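336aa long hypothetical dTDP-glucose 4,6-dehydratase (Pyrococcus horikoshii, PDB 2HUN) binds NAD(+) in a Rossmann-type domain and probably works as a dTDP-glucose 4,6-dehydratase, removing water from a nucleotide-linked sugar. Local coordinates at residues 7-12 against 33-38; 182-187 against 218-223. All blocks are in the same frame, centred on the assembly; numbering follows the deposited sequence.

Contact 1: 7-12 against 33-38. With NAD (nicotinamide-adenine-dinucleotide), chain C.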
loop_
_atom_site.group_PDB
_atom_site.type_symbol
_atom_site.label_atom_id
_atom_site.label_comp_id
_atom_site.label_asym_id
_atom_site.label_seq_id
_atom_site.Cartn_x
_atom_site.Cartn_y
_atom_site.Cartn_z
ATOM N N LEU A 7 -23.730 -5.662 0.283
ATOM C CA LEU A 7 -22.912 -6.787 0.694
ATOM C C LEU A 7 -22.012 -6.164 1.753
ATOM O O LEU A 7 -21.254 -5.244 1.450
ATOM C CB LEU A 7 -22.039 -7.303 -0.450
ATOM C CG LEU A 7 -21.036 -8.366 0.015
ATOM C CD1 LEU A 7 -21.791 -9.639 0.423
ATOM C CD2 LEU A 7 -20.034 -8.666 -1.093
ATOM N N VAL A 8 -22.122 -6.627 2.991
ATOM C CA VAL A 8 -21.289 -6.108 4.069
ATOM C C VAL A 8 -20.299 -7.188 4.490
ATOM O O VAL A 8 -20.708 -8.231 5.003
ATOM C CB VAL A 8 -22.133 -5.711 5.309
ATOM C CG1 VAL A 8 -21.211 -5.286 6.449
ATOM C CG2 VAL A 8 -23.106 -4.575 4.955
ATOM N N THR A 9 -19.005 -6.955 4.261
ATOM C CA THR A 9 -17.994 -7.940 4.653
ATOM C C THR A 9 -17.593 -7.660 6.099
ATOM O O THR A 9 -17.583 -6.508 6.544
ATOM C CB THR A 9 -16.718 -7.886 3.755
ATOM O OG1 THR A 9 -15.959 -6.710 4.058
ATOM C CG2 THR A 9 -17.098 -7.883 2.268
ATOM N N GLY A 10 -17.267 -8.721 6.827
ATOM C CA GLY A 10 -16.885 -8.577 8.220
ATOM C C GLY A 10 -18.040 -8.063 9.057
ATOM O O GLY A 10 -17.839 -7.413 10.083
ATOM N N GLY A 11 -19.258 -8.367 8.622
ATOM C CA GLY A 11 -20.440 -7.910 9.327
ATOM C C GLY A 11 -20.682 -8.491 10.708
ATOM O O GLY A 11 -21.445 -7.919 11.485
ATOM N N MET A 12 -20.048 -9.617 11.025
ATOM C CA MET A 12 -20.235 -10.237 12.334
ATOM C C MET A 12 -19.286 -9.645 13.374
ATOM O O MET A 12 -19.218 -10.124 14.511
ATOM C CB MET A 12 -20.018 -11.752 12.249
ATOM C CG MET A 12 -20.917 -12.535 13.195
ATOM S SD MET A 12 -22.665 -12.369 12.735
ATOM C CE MET A 12 -22.816 -13.804 11.613
ATOM N N ILE A 33 -26.505 -8.645 2.899
ATOM C CA ILE A 33 -25.925 -9.967 2.837
ATOM C C ILE A 33 -24.617 -9.766 3.575
ATOM O O ILE A 33 -23.785 -8.963 3.153
ATOM C CB ILE A 33 -25.597 -10.419 1.413
ATOM C CG1 ILE A 33 -26.880 -10.621 0.610
ATOM C CG2 ILE A 33 -24.782 -11.701 1.472
ATOM C CD1 ILE A 33 -26.629 -10.946 -0.850
ATOM N N ASN A 34 -24.449 -10.477 4.680
ATOM C CA ASN A 34 -23.250 -10.374 5.491
ATOM C C ASN A 34 -22.332 -11.564 5.266
ATOM O O ASN A 34 -22.700 -12.702 5.546
ATOM C CB ASN A 34 -23.650 -10.262 6.977
ATOM C CG ASN A 34 -22.484 -10.470 7.926
ATOM O OD1 ASN A 34 -21.328 -10.318 7.551
ATOM N ND2 ASN A 34 -22.793 -10.801 9.179
ATOM N N ILE A 35 -21.142 -11.304 4.735
ATOM C CA ILE A 35 -20.185 -12.373 4.514
ATOM C C ILE A 35 -19.111 -12.193 5.573
ATOM O O ILE A 35 -18.479 -11.143 5.671
ATOM C CB ILE A 35 -19.577 -12.329 3.085
ATOM C CG1 ILE A 35 -18.549 -13.450 2.931
ATOM C CG2 ILE A 35 -18.955 -10.966 2.805
ATOM C CD1 ILE A 35 -18.001 -13.602 1.525
ATOM N N ASP A 36 -18.949 -13.217 6.400
ATOM C CA ASP A 36 -17.983 -13.184 7.475
ATOM C C ASP A 36 -17.491 -14.597 7.621
ATOM O O ASP A 36 -18.239 -15.561 7.539
ATOM C CB ASP A 36 -18.636 -12.713 8.776
ATOM C CG ASP A 36 -17.623 -12.201 9.793
ATOM O OD1 ASP A 36 -16.821 -13.000 10.308
ATOM O OD2 ASP A 36 -17.634 -10.982 10.075
ATOM N N LYS A 37 -16.205 -14.685 7.858
ATOM C CA LYS A 37 -15.506 -15.925 7.978
ATOM C C LYS A 37 -15.605 -16.529 9.395
ATOM O O LYS A 37 -15.268 -17.697 9.625
ATOM C CB LYS A 37 -14.078 -15.605 7.549
ATOM C CG LYS A 37 -13.216 -14.809 8.541
ATOM C CD LYS A 37 -11.728 -14.765 8.091
ATOM C CE LYS A 37 -10.789 -14.395 9.247
ATOM N NZ LYS A 37 -9.350 -14.278 8.853
ATOM N N LEU A 38 -16.099 -15.713 10.322
ATOM C CA LEU A 38 -16.260 -16.084 11.727
ATOM C C LEU A 38 -14.922 -16.399 12.377
ATOM O O LEU A 38 -14.744 -17.452 12.991
ATOM C CB LEU A 38 -17.213 -17.277 11.878
ATOM C CG LEU A 38 -18.664 -17.066 11.419
ATOM C CD1 LEU A 38 -19.514 -18.262 11.851
ATOM C CD2 LEU A 38 -19.226 -15.771 12.021
HETATM P PA NAD C . -13.382 -6.990 14.311
HETATM O O1A NAD C . -12.115 -7.691 14.566
HETATM O O2A NAD C . -14.355 -6.801 15.424
HETATM O O5B NAD C . -14.143 -7.796 13.152
HETATM C C5B NAD C . -13.551 -8.106 11.882
HETATM C C4B NAD C . -14.599 -8.986 11.189
HETATM O O4B NAD C . -14.160 -9.337 9.862
HETATM C C3B NAD C . -14.813 -10.320 11.960
HETATM O O3B NAD C . -16.216 -10.603 12.090
HETATM C C2B NAD C . -14.014 -11.336 11.123
HETATM O O2B NAD C . -14.436 -12.698 11.204
HETATM C C1B NAD C . -14.136 -10.754 9.715
HETATM N N9A NAD C . -13.024 -11.120 8.811
HETATM C C8A NAD C . -11.701 -10.964 9.006
HETATM N N7A NAD C . -11.042 -11.424 7.944
HETATM C C5A NAD C . -11.927 -11.876 7.061
HETATM C C6A NAD C . -11.846 -12.474 5.772
HETATM N N6A NAD C . -10.698 -12.715 5.153
HETATM N N1A NAD C . -13.065 -12.824 5.145
HETATM C C2A NAD C . -14.290 -12.585 5.785
HETATM N N3A NAD C . -14.366 -12.024 7.000
HETATM C C4A NAD C . -13.205 -11.679 7.615
HETATM O O3 NAD C . -12.928 -5.519 13.916
HETATM P PN NAD C . -13.646 -4.153 13.561
HETATM O O1N NAD C . -13.105 -3.239 14.608
HETATM O O2N NAD C . -15.118 -4.282 13.548
HETATM O O5D NAD C . -12.972 -3.683 12.169
HETATM C C5D NAD C . -13.708 -3.401 10.975
HETATM C C4D NAD C . -12.811 -2.575 10.017
HETATM O O4D NAD C . -12.624 -1.241 10.518
HETATM C C3D NAD C . -11.426 -3.204 9.816
HETATM O O3D NAD C . -11.092 -3.131 8.405
HETATM C C2D NAD C . -10.495 -2.311 10.683
HETATM O O2D NAD C . -9.178 -2.290 10.125
HETATM C C1D NAD C . -11.212 -0.972 10.623
HETATM N N1N NAD C . -10.980 -0.085 11.781
HETATM C C2N NAD C . -11.464 -0.394 13.097
HETATM C C3N NAD C . -11.211 0.511 14.143
HETATM C C7N NAD C . -11.711 0.249 15.582
HETATM O O7N NAD C . -11.616 1.156 16.419
HETATM N N7N NAD C . -12.245 -0.927 15.886
HETATM C C4N NAD C . -10.487 1.705 13.894
HETATM C C5N NAD C . -10.018 1.990 12.595
HETATM C C6N NAD C . -10.258 1.107 11.530
#

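Contact 2: 182-187 against 218-223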
loop_
_atom_site.group_PDB
_atom_site.type_symbol
_atom_site.label_atom_id
_atom_site.label_comp_id
_atom_site.label_asym_id
_atom_site.label_seq_id
_atom_site.Cartn_x
_atom_site.Cartn_y
_atom_site.Cartn_z
ATOM N N TYR A 182 -15.708 3.063 19.589
ATOM C CA TYR A 182 -16.153 2.569 20.887
ATOM C C TYR A 182 -17.676 2.591 20.871
ATOM O O TYR A 182 -18.289 3.376 20.142
ATOM C CB TYR A 182 -15.603 3.440 22.027
ATOM C CG TYR A 182 -16.199 4.826 22.131
ATOM C CD1 TYR A 182 -15.688 5.883 21.381
ATOM C CD2 TYR A 182 -17.269 5.082 22.986
ATOM C CE1 TYR A 182 -16.230 7.171 21.483
ATOM C CE2 TYR A 182 -17.817 6.361 23.095
ATOM C CZ TYR A 182 -17.292 7.398 22.343
ATOM O OH TYR A 182 -17.825 8.663 22.459
ATOM N N GLY A 183 -18.286 1.709 21.655
ATOM C CA GLY A 183 -19.732 1.637 21.700
ATOM C C GLY A 183 -20.190 0.197 21.840
ATOM O O GLY A 183 -19.381 -0.682 22.159
ATOM N N PRO A 184 -21.479 -0.082 21.588
ATOM C CA PRO A 184 -22.037 -1.436 21.697
ATOM C C PRO A 184 -21.286 -2.492 20.895
ATOM O O PRO A 184 -20.758 -2.218 19.815
ATOM C CB PRO A 184 -23.470 -1.259 21.197
ATOM C CG PRO A 184 -23.784 0.174 21.575
ATOM C CD PRO A 184 -22.518 0.886 21.187
ATOM N N TYR A 185 -21.233 -3.702 21.440
ATOM C CA TYR A 185 -20.594 -4.829 20.771
ATOM C C TYR A 185 -19.070 -4.836 20.641
ATOM O O TYR A 185 -18.524 -5.618 19.862
ATOM C CB TYR A 185 -21.220 -5.015 19.389
ATOM C CG TYR A 185 -22.717 -5.238 19.435
ATOM C CD1 TYR A 185 -23.249 -6.463 19.850
ATOM C CD2 TYR A 185 -23.605 -4.218 19.083
ATOM C CE1 TYR A 185 -24.632 -6.669 19.910
ATOM C CE2 TYR A 185 -24.987 -4.410 19.142
ATOM C CZ TYR A 185 -25.492 -5.638 19.554
ATOM O OH TYR A 185 -26.856 -5.832 19.589
ATOM N N GLN A 186 -18.376 -3.975 21.379
ATOM C CA GLN A 186 -16.914 -3.983 21.334
ATOM C C GLN A 186 -16.444 -5.021 22.358
ATOM O O GLN A 186 -16.960 -5.056 23.475
ATOM C CB GLN A 186 -16.349 -2.610 21.701
ATOM C CG GLN A 186 -14.824 -2.541 21.657
ATOM C CD GLN A 186 -14.296 -1.113 21.756
ATOM O OE1 GLN A 186 -14.676 -0.363 22.652
ATOM N NE2 GLN A 186 -13.412 -0.739 20.832
ATOM N N PHE A 187 -15.476 -5.862 21.993
ATOM C CA PHE A 187 -14.989 -6.883 22.924
ATOM C C PHE A 187 -14.466 -6.277 24.233
ATOM O O PHE A 187 -13.800 -5.244 24.225
ATOM C CB PHE A 187 -13.929 -7.754 22.247
ATOM C CG PHE A 187 -14.508 -8.943 21.528
ATOM C CD1 PHE A 187 -15.651 -8.808 20.744
ATOM C CD2 PHE A 187 -13.917 -10.196 21.636
ATOM C CE1 PHE A 187 -16.197 -9.910 20.077
ATOM C CE2 PHE A 187 -14.453 -11.305 20.974
ATOM C CZ PHE A 187 -15.595 -11.161 20.193
ATOM N N LEU A 218 -14.056 7.905 18.566
ATOM C CA LEU A 218 -15.239 8.118 17.741
ATOM C C LEU A 218 -16.343 7.120 18.084
ATOM O O LEU A 218 -16.137 5.909 17.976
ATOM C CB LEU A 218 -14.845 7.970 16.267
ATOM C CG LEU A 218 -15.905 8.055 15.168
ATOM C CD1 LEU A 218 -16.432 9.471 15.073
ATOM C CD2 LEU A 218 -15.286 7.633 13.843
ATOM N N TYR A 219 -17.509 7.618 18.490
ATOM C CA TYR A 219 -18.624 6.723 18.813
ATOM C C TYR A 219 -18.944 5.920 17.554
ATOM O O TYR A 219 -19.096 6.488 16.475
ATOM C CB TYR A 219 -19.856 7.513 19.263
ATOM C CG TYR A 219 -20.972 6.622 19.780
ATOM C CD1 TYR A 219 -20.745 5.727 20.828
ATOM C CD2 TYR A 219 -22.241 6.642 19.195
ATOM C CE1 TYR A 219 -21.747 4.869 21.276
ATOM C CE2 TYR A 219 -23.251 5.790 19.636
ATOM C CZ TYR A 219 -22.995 4.901 20.676
ATOM O OH TYR A 219 -23.970 4.029 21.090
ATOM N N VAL A 220 -19.042 4.601 17.689
ATOM C CA VAL A 220 -19.289 3.744 16.534
ATOM C C VAL A 220 -20.469 4.159 15.657
ATOM O O VAL A 220 -20.369 4.116 14.430
ATOM C CB VAL A 220 -19.453 2.256 16.958
ATOM C CG1 VAL A 220 -20.750 2.058 17.750
ATOM C CG2 VAL A 220 -19.421 1.362 15.723
ATOM N N GLU A 221 -21.582 4.575 16.255
ATOM C CA GLU A 221 -22.722 4.978 15.431
ATOM C C GLU A 221 -22.355 6.166 14.528
ATOM O O GLU A 221 -22.847 6.268 13.397
ATOM C CB GLU A 221 -23.939 5.342 16.293
ATOM C CG GLU A 221 -25.234 5.452 15.486
ATOM C CD GLU A 221 -26.385 6.028 16.291
ATOM O OE1 GLU A 221 -26.652 5.518 17.398
ATOM O OE2 GLU A 221 -27.027 6.991 15.820
ATOM N N ASP A 222 -21.496 7.058 15.026
ATOM C CA ASP A 222 -21.063 8.212 14.241
ATOM C C ASP A 222 -20.189 7.751 13.077
ATOM O O ASP A 222 -20.227 8.337 11.995
ATOM C CB ASP A 222 -20.282 9.207 15.106
ATOM C CG ASP A 222 -21.175 10.252 15.741
ATOM O OD1 ASP A 222 -22.178 10.645 15.106
ATOM O OD2 ASP A 222 -20.866 10.695 16.867
ATOM N N HIS A 223 -19.386 6.716 13.307
ATOM C CA HIS A 223 -18.547 6.172 12.249
ATOM C C HIS A 223 -19.523 5.607 11.214
ATOM O O HIS A 223 -19.399 5.860 10.015
ATOM C CB HIS A 223 -17.644 5.053 12.789
ATOM C CG HIS A 223 -16.781 4.403 11.743
ATOM N ND1 HIS A 223 -16.282 3.124 11.881
ATOM C CD2 HIS A 223 -16.317 4.861 10.554
ATOM C CE1 HIS A 223 -15.553 2.820 10.821
ATOM N NE2 HIS A 223 -15.558 3.858 10.001
#

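Contact 1: 7-12 against 33-38
Asp-36, the last residue of strand 31-36, meets Met-12 in the glycine turn after the parallel strand 5-9; the two strands, joined through helix 14-26, make the first beta-alpha-beta unit of the Rossmann fold, and the adenosine end of NAD sits on their junction. The Met-12 amide reaches Asp-36 OD2 at 2.9 Å from above the carboxylate plane, 44° out of it. The same carboxylate takes both ribose hydroxyls: NAD O2B gives a bond to Asp-36 OD1, and NAD O3B lies so close to Asp-36 OD2 that the exact length of that bond is doubtful. Asp-36 OD1 also offers its anti lone pair to the amide of Leu-38 at 2.8 Å, closing an Asx turn, so the acid is fixed in rotation from its own chain as well as from the ligand.

Gly-10 CA lies 3.3 Å from NAD O4B. A side chain there would run into that ribose oxygen, and the positive phi of 65° favours glycine anyway. The Lys-37 chain stretches along the adenine, and its NZ forms a salt bridge with Glu-85.

Behind this shell the strands are stitched in parallel register. Val-8 N donates to Ile-33 O, Ile-35 N to Val-8 O, and Gly-10 N to Ile-35 O at 2.9 Å, the last of these leading straight into the glycine turn. Leu-7, Thr-9, Ile-33 and Ile-35 share one face of the sheet, with helix 66-74 against Leu-7 and Ile-35. Thr-9 OG1 bonds to His-81 and Ala-83, while with chi1 at 72° its methyl faces the next strand: Thr-9 CG2 packs 3.6 Å from Ile-35 CG2.

Contact 2: 182-187 against 218-223
The ring of Tyr-182 lies under Tyr-219 where strand 215-219 gives way to helix 220-233. Tyr-219 CA sits over one face of the Tyr-182 ring, 3.6 Å above its plane and toward the rim, a CH-pi contact. The Tyr-219 ring, swung out from the same CA, turns its edge to that face as an offset T-shaped pair, with centroids 5.6 Å apart and planes at 64°. A chi1 of 70° sets the Tyr-182 ring between its own N and carbonyl carbon and carries it back beneath the partner strand, where Tyr-182 CE1 comes within 3.3 Å of Tyr-219 N.

This is the tight part, and backbone bonds reinforce it. Tyr-182 N reaches Leu-218 O at a long 3.3 Å, and Val-220 N donates to Tyr-182 O at 2.8 Å and 165°, a much straighter bond; the two lie either side of Tyr-219 in the parallel bridge that ends the pairing. Phe-300 meets the Tyr-182 ring from outside the pair, and Tyr-298 meets that of Tyr-219. Gly-183 completes the fit, since a beta carbon there would strike Val-220 CG1.

The other side is looser. Partly exposed Pro-184 touches mainly through its CD, 3.5 Å from Tyr-219 OH and 4.0 Å from Val-220 CG1, and the type II turn from Gly-183 to Gln-186 then carries the loop off. A serine in place of Tyr-182 would probably open a gap beneath Tyr-219 and deprive its CA and ring edge of the aromatic face they rest on.

Tyr-219 is the N-cap residue, so Tyr-182 O takes a first-turn amide; the helix's positive end probably polarises that carbonyl, tying the strand's end to the helix start.

Contact 1 and contact 2 belong to the same sheet and stand at different parts of one NAD: their centres are about 17 Å apart and their nearest atoms about 6 Å, without touching. At 7-12 and 33-38 the protein grips the cofactor directly, at the adenosine ribose. Contact 2 works at one remove, on the nicotinamide side. The Tyr-182 side chain stays about 7 Å from the cofactor, but Asn-181, just before it, bonds to NAD through its backbone N, and His-223 ND1 bonds to Asn-181 OD1. Helix 14-26, which follows the glycine turn of contact 1, bridges the two: Val-220 touches its Asn-18, whose ND2 bonds to Pro-184 O.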